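Local coordinates for uncharacterized protein DSY3957 (Desulfitobacterium hafniense, PDB 3HXL) that probably builds, with copies of itself, the contractile sheath around the tail tube of a Myoviridae-type phage or prophage, at residues 36-42 / 85-91; 41-45 / 62-66; 110-115 / 175-180. All blocks are in the same frame, centred on the assembly; numbering follows the deposited sequence.

Interaction 1: 36-42 / 85-91; sequences VSMPLIL and LLLYRLN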
loop_
_atom_site.group_PDB
_atom_site.type_symbol
_atom_site.label_atom_id
_atom_site.label_comp_id
_atom_site.label_asym_id
_atom_site.label_seq_id
_atom_site.Cartn_x
_atom_site.Cartn_y
_atom_site.Cartn_z
ATOM N N VAL A 36 -0.238 0.622 3.018
ATOM C CA VAL A 36 -0.743 0.563 1.649
ATOM C C VAL A 36 0.152 -0.375 0.831
ATOM O O VAL A 36 1.326 -0.546 1.153
ATOM C CB VAL A 36 -0.752 1.978 0.988
ATOM C CG1 VAL A 36 0.674 2.487 0.804
ATOM C CG2 VAL A 36 -1.476 1.933 -0.355
ATOM N N SER A 37 -0.407 -1.007 -0.201
ATOM C CA SER A 37 0.371 -1.901 -1.058
ATOM C C SER A 37 0.055 -1.592 -2.510
ATOM O O SER A 37 -1.080 -1.258 -2.856
ATOM C CB SER A 37 0.057 -3.370 -0.783
ATOM O OG SER A 37 0.819 -4.190 -1.663
HETATM N N MSE A 38 1.054 -1.722 -3.366
HETATM C CA MSE A 38 0.853 -1.396 -4.764
HETATM C C MSE A 38 1.726 -2.205 -5.712
HETATM O O MSE A 38 2.918 -2.383 -5.479
HETATM C CB MSE A 38 1.116 0.104 -4.936
HETATM C CG MSE A 38 0.973 0.682 -6.326
HETATM SE SE MSE A 38 0.980 2.645 -6.232
HETATM C CE MSE A 38 2.689 2.836 -5.282
ATOM N N PRO A 39 1.121 -2.745 -6.779
ATOM C CA PRO A 39 1.884 -3.527 -7.756
ATOM C C PRO A 39 2.314 -2.573 -8.880
ATOM O O PRO A 39 1.479 -1.895 -9.474
ATOM C CB PRO A 39 0.873 -4.573 -8.218
ATOM C CG PRO A 39 -0.415 -3.799 -8.222
ATOM C CD PRO A 39 -0.333 -2.956 -6.945
ATOM N N LEU A 40 3.612 -2.509 -9.165
ATOM C CA LEU A 40 4.095 -1.605 -10.201
ATOM C C LEU A 40 5.063 -2.198 -11.201
ATOM O O LEU A 40 5.775 -3.163 -10.922
ATOM C CB LEU A 40 4.789 -0.379 -9.586
ATOM C CG LEU A 40 3.985 0.635 -8.772
ATOM C CD1 LEU A 40 4.895 1.791 -8.375
ATOM C CD2 LEU A 40 2.812 1.137 -9.585
ATOM N N ILE A 41 5.078 -1.580 -12.373
ATOM C CA ILE A 41 5.985 -1.957 -13.438
ATOM C C ILE A 41 7.105 -0.935 -13.297
ATOM O O ILE A 41 6.879 0.262 -13.450
ATOM C CB ILE A 41 5.310 -1.821 -14.798
ATOM C CG1 ILE A 41 4.191 -2.862 -14.907
ATOM C CG2 ILE A 41 6.344 -1.985 -15.911
ATOM C CD1 ILE A 41 3.243 -2.634 -16.056
ATOM N N LEU A 42 8.303 -1.419 -12.993
ATOM C CA LEU A 42 9.455 -0.551 -12.781
ATOM C C LEU A 42 10.585 -0.801 -13.777
ATOM O O LEU A 42 10.498 -1.695 -14.620
ATOM C CB LEU A 42 9.968 -0.751 -11.350
ATOM C CG LEU A 42 8.938 -0.522 -10.237
ATOM C CD1 LEU A 42 9.542 -0.856 -8.877
ATOM C CD2 LEU A 42 8.485 0.926 -10.272
ATOM N N LEU A 85 4.600 1.274 2.802
ATOM C CA LEU A 85 4.213 0.830 1.476
ATOM C C LEU A 85 4.781 -0.551 1.202
ATOM O O LEU A 85 5.973 -0.794 1.396
ATOM C CB LEU A 85 4.734 1.792 0.402
ATOM C CG LEU A 85 4.621 1.302 -1.054
ATOM C CD1 LEU A 85 3.151 1.191 -1.434
ATOM C CD2 LEU A 85 5.335 2.266 -2.000
ATOM N N LEU A 86 3.914 -1.460 0.773
ATOM C CA LEU A 86 4.340 -2.797 0.413
ATOM C C LEU A 86 4.321 -2.740 -1.114
ATOM O O LEU A 86 3.259 -2.754 -1.744
ATOM C CB LEU A 86 3.361 -3.847 0.956
ATOM C CG LEU A 86 3.202 -3.854 2.479
ATOM C CD1 LEU A 86 2.225 -4.954 2.886
ATOM C CD2 LEU A 86 4.549 -4.063 3.160
ATOM N N LEU A 87 5.516 -2.633 -1.688
ATOM C CA LEU A 87 5.708 -2.521 -3.127
ATOM C C LEU A 87 6.087 -3.835 -3.783
ATOM O O LEU A 87 6.927 -4.576 -3.274
ATOM C CB LEU A 87 6.799 -1.483 -3.410
ATOM C CG LEU A 87 7.252 -1.276 -4.860
ATOM C CD1 LEU A 87 6.112 -0.710 -5.695
ATOM C CD2 LEU A 87 8.448 -0.323 -4.869
ATOM N N TYR A 88 5.477 -4.108 -4.928
ATOM C CA TYR A 88 5.752 -5.340 -5.654
ATOM C C TYR A 88 6.080 -5.005 -7.106
ATOM O O TYR A 88 5.251 -4.440 -7.814
ATOM C CB TYR A 88 4.522 -6.239 -5.591
ATOM C CG TYR A 88 4.734 -7.646 -6.098
ATOM C CD1 TYR A 88 5.204 -8.650 -5.254
ATOM C CD2 TYR A 88 4.426 -7.981 -7.416
ATOM C CE1 TYR A 88 5.353 -9.962 -5.706
ATOM C CE2 TYR A 88 4.574 -9.284 -7.883
ATOM C CZ TYR A 88 5.033 -10.268 -7.023
ATOM O OH TYR A 88 5.152 -11.560 -7.470
ATOM N N ARG A 89 7.292 -5.326 -7.548
ATOM C CA ARG A 89 7.659 -5.056 -8.931
ATOM C C ARG A 89 7.191 -6.236 -9.784
ATOM O O ARG A 89 7.655 -7.359 -9.616
ATOM C CB ARG A 89 9.167 -4.873 -9.089
ATOM C CG ARG A 89 9.541 -4.500 -10.511
ATOM C CD ARG A 89 11.040 -4.556 -10.775
ATOM N NE ARG A 89 11.316 -4.219 -12.164
ATOM C CZ ARG A 89 12.521 -4.242 -12.722
ATOM N NH1 ARG A 89 13.586 -4.589 -12.009
ATOM N NH2 ARG A 89 12.655 -3.911 -14.000
ATOM N N LEU A 90 6.275 -5.955 -10.704
ATOM C CA LEU A 90 5.664 -6.964 -11.568
ATOM C C LEU A 90 6.513 -7.521 -12.703
ATOM O O LEU A 90 6.212 -8.591 -13.229
ATOM C CB LEU A 90 4.387 -6.383 -12.171
ATOM C CG LEU A 90 3.266 -5.939 -11.225
ATOM C CD1 LEU A 90 2.423 -4.898 -11.923
ATOM C CD2 LEU A 90 2.428 -7.138 -10.793
ATOM N N ASN A 91 7.557 -6.795 -13.089
ATOM C CA ASN A 91 8.409 -7.201 -14.201
ATOM C C ASN A 91 9.870 -7.383 -13.818
ATOM O O ASN A 91 10.427 -6.591 -13.051
ATOM C CB ASN A 91 8.305 -6.159 -15.310
ATOM C CG ASN A 91 8.777 -4.787 -14.858
ATOM O OD1 ASN A 91 8.448 -4.332 -13.759
ATOM N ND2 ASN A 91 9.542 -4.118 -15.706
#
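Strands 36-40 and 85-89 run side by side and parallel, with 14° between their directions, and V36 O opens the ladder by accepting L86 N. M38 N then gives to L86 O, Y88 N to M38 O, L40 N to Y88 O, and L90 N to L40 O at 2.8 Å. M38 is a selenomethionine.

Side chains add polar bonds at both ends. S37 OG stands anti to its own N (chi1 179°) and reaches L86 O at 2.8 Å. It comes in on one face of that carbonyl plane and M38 N on the other. S37 OG also bonds Y191 of helix 185-195. Past the strands, N91 uses its whole amide on L42: OD1 takes L42 N at 3.0 Å, and ND2 gives to L42 O at 2.8 Å, in the planes of both groups. The extended R89 crosses L42 at a slant and adds a weak NH2 bond to the same L42 O; its stronger bonds are NH1 to G45 O and NH2 to G110 O.

Apolar contacts fill the rest. V36 CG1 meets L85 CD1 at 3.6 Å. The L40 and L87 side chains cross at about a right angle, CD1 to CD1, and P39 CB meets L90 CD2 at 4.0 Å. Helix 73-78 covers M38, L40, L85 and L87.

The N91 amide thus continues the pairing where the backbone ladder stops, and both L42 polar groups are satisfied in a buried place.

Interaction 2: 41-45 / 62-66; sequences ILSWG and KLGYS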
loop_
_atom_site.group_PDB
_atom_site.type_symbol
_atom_site.label_atom_id
_atom_site.label_comp_id
_atom_site.label_asym_id
_atom_site.label_seq_id
_atom_site.Cartn_x
_atom_site.Cartn_y
_atom_site.Cartn_z
ATOM N N ILE A 41 5.078 -1.580 -12.373
ATOM C CA ILE A 41 5.985 -1.957 -13.438
ATOM C C ILE A 41 7.105 -0.935 -13.297
ATOM O O ILE A 41 6.879 0.262 -13.450
ATOM C CB ILE A 41 5.310 -1.821 -14.798
ATOM C CG1 ILE A 41 4.191 -2.862 -14.907
ATOM C CG2 ILE A 41 6.344 -1.985 -15.911
ATOM C CD1 ILE A 41 3.243 -2.634 -16.056
ATOM N N LEU A 42 8.303 -1.419 -12.993
ATOM C CA LEU A 42 9.455 -0.551 -12.781
ATOM C C LEU A 42 10.585 -0.801 -13.777
ATOM O O LEU A 42 10.498 -1.695 -14.620
ATOM C CB LEU A 42 9.968 -0.751 -11.350
ATOM C CG LEU A 42 8.938 -0.522 -10.237
ATOM C CD1 LEU A 42 9.542 -0.856 -8.877
ATOM C CD2 LEU A 42 8.485 0.926 -10.272
ATOM N N SER A 43 11.643 -0.001 -13.673
ATOM C CA SER A 43 12.795 -0.132 -14.558
ATOM C C SER A 43 14.018 -0.617 -13.790
ATOM O O SER A 43 15.117 -0.707 -14.338
ATOM C CB SER A 43 13.109 1.213 -15.220
ATOM O OG SER A 43 11.994 1.696 -15.948
ATOM N N TRP A 44 13.816 -0.931 -12.517
ATOM C CA TRP A 44 14.897 -1.408 -11.669
ATOM C C TRP A 44 14.310 -1.938 -10.367
ATOM O O TRP A 44 13.163 -1.638 -10.031
ATOM C CB TRP A 44 15.866 -0.252 -11.388
ATOM C CG TRP A 44 17.160 -0.648 -10.736
ATOM C CD1 TRP A 44 17.463 -0.593 -9.407
ATOM C CD2 TRP A 44 18.338 -1.120 -11.400
ATOM N NE1 TRP A 44 18.765 -0.995 -9.204
ATOM C CE2 TRP A 44 19.322 -1.325 -10.410
ATOM C CE3 TRP A 44 18.658 -1.387 -12.739
ATOM C CZ2 TRP A 44 20.611 -1.788 -10.715
ATOM C CZ3 TRP A 44 19.940 -1.847 -13.043
ATOM C CH2 TRP A 44 20.898 -2.042 -12.030
ATOM N N GLY A 45 15.096 -2.732 -9.647
ATOM C CA GLY A 45 14.643 -3.279 -8.381
ATOM C C GLY A 45 14.347 -4.765 -8.410
ATOM O O GLY A 45 14.078 -5.335 -9.467
ATOM N N LYS A 62 17.400 0.558 -2.831
ATOM C CA LYS A 62 16.512 -0.511 -3.283
ATOM C C LYS A 62 15.936 -0.336 -4.686
ATOM O O LYS A 62 15.844 -1.299 -5.447
ATOM C CB LYS A 62 15.340 -0.681 -2.313
ATOM C CG LYS A 62 15.674 -1.303 -0.972
ATOM C CD LYS A 62 14.434 -1.303 -0.088
ATOM C CE LYS A 62 14.709 -1.866 1.288
ATOM N NZ LYS A 62 13.544 -1.651 2.194
ATOM N N LEU A 63 15.551 0.885 -5.035
ATOM C CA LEU A 63 14.935 1.121 -6.334
ATOM C C LEU A 63 15.785 1.733 -7.433
ATOM O O LEU A 63 15.304 1.921 -8.548
ATOM C CB LEU A 63 13.678 1.958 -6.141
ATOM C CG LEU A 63 12.721 1.352 -5.116
ATOM C CD1 LEU A 63 11.493 2.226 -5.042
ATOM C CD2 LEU A 63 12.344 -0.083 -5.504
ATOM N N GLY A 64 17.034 2.058 -7.118
ATOM C CA GLY A 64 17.930 2.624 -8.115
ATOM C C GLY A 64 17.583 4.020 -8.602
ATOM O O GLY A 64 18.221 4.539 -9.516
ATOM N N TYR A 65 16.577 4.632 -7.987
ATOM C CA TYR A 65 16.146 5.973 -8.358
ATOM C C TYR A 65 15.925 6.787 -7.095
ATOM O O TYR A 65 15.837 6.236 -5.999
ATOM C CB TYR A 65 14.835 5.908 -9.142
ATOM C CG TYR A 65 14.969 5.466 -10.578
ATOM C CD1 TYR A 65 15.444 6.341 -11.554
ATOM C CD2 TYR A 65 14.577 4.189 -10.971
ATOM C CE1 TYR A 65 15.517 5.958 -12.888
ATOM C CE2 TYR A 65 14.646 3.795 -12.302
ATOM C CZ TYR A 65 15.112 4.683 -13.254
ATOM O OH TYR A 65 15.152 4.300 -14.572
ATOM N N SER A 66 15.841 8.103 -7.255
ATOM C CA SER A 66 15.598 8.998 -6.128
ATOM C C SER A 66 14.082 9.116 -5.964
ATOM O O SER A 66 13.343 8.945 -6.928
ATOM C CB SER A 66 16.190 10.381 -6.412
ATOM O OG SER A 66 15.764 11.315 -5.436
HETATM O O HOH W 1 12.762 1.182 -9.640
#
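One water joins W44 O to L63 O, donating to both; it lies 2.9 Å from W44 O and 2.9 Å from L63 O. The water also sits in the plane of the Y65 ring, at its edge. This is the polar link between the two segments, and it runs from carbonyl to carbonyl.

The indole of W44 comes next. Its CG is anti to the backbone N (chi1 -169°), which carries the five-membered ring over to the residues that end helix 60-63. CD1 lies 3.4 Å from L63 O and 3.5 Å from G64 CA. That close approach suits G64, which has no side chain to stand between. G64 is the first residue to leave the helical conformation, and its phi is positive (68°). The chain turns away here, and the end of the short helix is set against the loop that leaves strand 35-40. Two other tryptophans pack on the indole: W109 edge-to-face, and W158 with the planes at about 40°.

Y65 meets the side chains of S43 and W44 with the far end of its ring. S43 CB lies at the ring edge, near its plane, 3.8 Å from Y65 OH. Y65 CE2 meets W44 CB at 4.3 Å. The hydroxyl of S43 has its partner in D180, and R113 packs on Y65 while bonding G64 O.

Two lighter touches remain. G45 CA passes 3.7 Å from K62 O. Nearer the sheet, L42 CD1 just touches L63 CD2, 4.5 Å away, and L63 itself rests on I51 and I53 of strand 51-54.

Interaction 3: 110-115 / 175-180; sequences GGARGN and LINGSD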
loop_
_atom_site.group_PDB
_atom_site.type_symbol
_atom_site.label_atom_id
_atom_site.label_comp_id
_atom_site.label_asym_id
_atom_site.label_seq_id
_atom_site.Cartn_x
_atom_site.Cartn_y
_atom_site.Cartn_z
ATOM N N GLY A 110 17.202 -6.338 -13.900
ATOM C CA GLY A 110 16.819 -6.081 -15.273
ATOM C C GLY A 110 16.040 -4.778 -15.322
ATOM O O GLY A 110 15.481 -4.350 -14.312
ATOM N N GLY A 111 16.009 -4.145 -16.488
ATOM C CA GLY A 111 15.291 -2.894 -16.631
ATOM C C GLY A 111 16.066 -1.898 -17.466
ATOM O O GLY A 111 17.266 -2.068 -17.692
ATOM N N ALA A 112 15.378 -0.857 -17.924
ATOM C CA ALA A 112 15.990 0.183 -18.741
ATOM C C ALA A 112 16.977 1.015 -17.929
ATOM O O ALA A 112 17.831 1.704 -18.487
ATOM C CB ALA A 112 14.906 1.086 -19.326
ATOM N N ARG A 113 16.858 0.955 -16.607
ATOM C CA ARG A 113 17.751 1.716 -15.745
ATOM C C ARG A 113 19.186 1.214 -15.908
ATOM O O ARG A 113 20.142 1.946 -15.660
ATOM C CB ARG A 113 17.293 1.596 -14.290
ATOM C CG ARG A 113 18.138 2.353 -13.282
ATOM C CD ARG A 113 18.377 3.798 -13.689
ATOM N NE ARG A 113 18.716 4.615 -12.525
ATOM C CZ ARG A 113 19.159 5.866 -12.583
ATOM N NH1 ARG A 113 19.326 6.460 -13.756
ATOM N NH2 ARG A 113 19.428 6.525 -11.463
ATOM N N GLY A 114 19.329 -0.034 -16.339
ATOM C CA GLY A 114 20.655 -0.584 -16.544
ATOM C C GLY A 114 21.404 0.134 -17.658
ATOM O O GLY A 114 22.635 0.175 -17.656
ATOM N N ASN A 115 20.673 0.708 -18.611
ATOM C CA ASN A 115 21.318 1.414 -19.715
ATOM C C ASN A 115 21.901 2.768 -19.301
ATOM O O ASN A 115 22.570 3.429 -20.095
ATOM C CB ASN A 115 20.346 1.615 -20.881
ATOM C CG ASN A 115 19.760 0.312 -21.391
ATOM O OD1 ASN A 115 20.472 -0.681 -21.576
ATOM N ND2 ASN A 115 18.454 0.312 -21.633
ATOM N N LEU A 175 26.563 0.182 -20.478
ATOM C CA LEU A 175 25.903 -1.112 -20.559
ATOM C C LEU A 175 24.698 -0.923 -21.475
ATOM O O LEU A 175 24.120 0.160 -21.519
ATOM C CB LEU A 175 25.447 -1.579 -19.173
ATOM C CG LEU A 175 26.503 -2.153 -18.221
ATOM C CD1 LEU A 175 27.455 -1.066 -17.746
ATOM C CD2 LEU A 175 25.795 -2.790 -17.030
ATOM N N ILE A 176 24.330 -1.960 -22.218
ATOM C CA ILE A 176 23.191 -1.855 -23.121
ATOM C C ILE A 176 22.331 -3.109 -23.134
ATOM O O ILE A 176 22.637 -4.096 -22.465
ATOM C CB ILE A 176 23.634 -1.561 -24.578
ATOM C CG1 ILE A 176 24.502 -2.707 -25.110
ATOM C CG2 ILE A 176 24.386 -0.241 -24.641
ATOM C CD1 ILE A 176 25.879 -2.781 -24.495
ATOM N N ASN A 177 21.253 -3.047 -23.914
ATOM C CA ASN A 177 20.302 -4.141 -24.062
ATOM C C ASN A 177 19.352 -4.280 -22.879
ATOM O O ASN A 177 18.621 -5.263 -22.776
ATOM C CB ASN A 177 21.027 -5.469 -24.299
ATOM C CG ASN A 177 21.608 -5.570 -25.693
ATOM O OD1 ASN A 177 20.915 -5.328 -26.680
ATOM N ND2 ASN A 177 22.881 -5.935 -25.783
ATOM N N GLY A 178 19.360 -3.298 -21.987
ATOM C CA GLY A 178 18.466 -3.356 -20.846
ATOM C C GLY A 178 17.075 -2.899 -21.245
ATOM O O GLY A 178 16.926 -2.084 -22.156
ATOM N N SER A 179 16.054 -3.428 -20.574
ATOM C CA SER A 179 14.671 -3.054 -20.856
ATOM C C SER A 179 13.713 -3.591 -19.798
ATOM O O SER A 179 14.024 -4.545 -19.083
ATOM C CB SER A 179 14.241 -3.562 -22.235
ATOM O OG SER A 179 14.299 -4.972 -22.305
ATOM N N ASP A 180 12.543 -2.969 -19.711
ATOM C CA ASP A 180 11.534 -3.369 -18.741
ATOM C C ASP A 180 10.663 -4.496 -19.290
ATOM O O ASP A 180 10.097 -5.288 -18.531
ATOM C CB ASP A 180 10.668 -2.166 -18.364
ATOM C CG ASP A 180 11.491 -1.005 -17.837
ATOM O OD1 ASP A 180 12.583 -1.262 -17.287
ATOM O OD2 ASP A 180 11.049 0.158 -17.957
HETATM O O HOH W 2 23.268 2.346 -22.703
#
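N115 reaches across to G178 with its whole side-chain amide. Its CB lies 4.1 Å from L175 O. From there CG turns anti to the carbonyl carbon (chi1 -57°), which swings the amide toward G178. OD1 accepts G178 N at 2.9 Å, in the amide plane and on a lone pair. The same OD1 also lies 3.3 Å from I176 CA. ND2 gives to G178 O at 2.9 Å with a fairly straight N-H (164°). It meets that oxygen from above the carbonyl plane and not on a lone pair. The two bonds to one residue fix the rotation of the amide.

At the other end, D180 OD1 takes A112 N at 2.9 Å, with the donor above the carboxylate plane. A112 starts the 3-10 turn 112-115. D180 OD2 is bonded to S43. G111 fits closely, its CA 3.2 Å from S179 O.

Between L175 and N115 a water donates to both backbone oxygens, with L175 O 2.6 Å from it. Each segment flanks a strand of the beta-sandwich domain. Segment 110-115 leads into strand 117-123. Segment 175-180 follows strand 170-174, the antiparallel neighbour of 117-123.

Bonds from both ends of the 3-10 turn therefore hold the chain leaving the sandwich. Side-chain groups satisfy two backbone N-H groups, of A112 and G178, and the carbonyl of G178.

Interaction 1 is the most buried and lies nearest the centre of the chain. It pairs two strands of the large mixed sheet through a regular backbone ladder and apolar side chains. Interaction 2 starts from the same segment, past the end of strand 35-40. It is also buried, but it relies on an indole, a tyrosine and one water. Interaction 3 belongs to the beta-sandwich domain, is only partly buried, and uses amide and carboxylate bonds to backbone. Polar bonds tie the three together: R89 of interaction 1 reaches G45 and G110, while S43 of interaction 2 meets D180. The contacts thus follow the junction from the sheet to the sandwich.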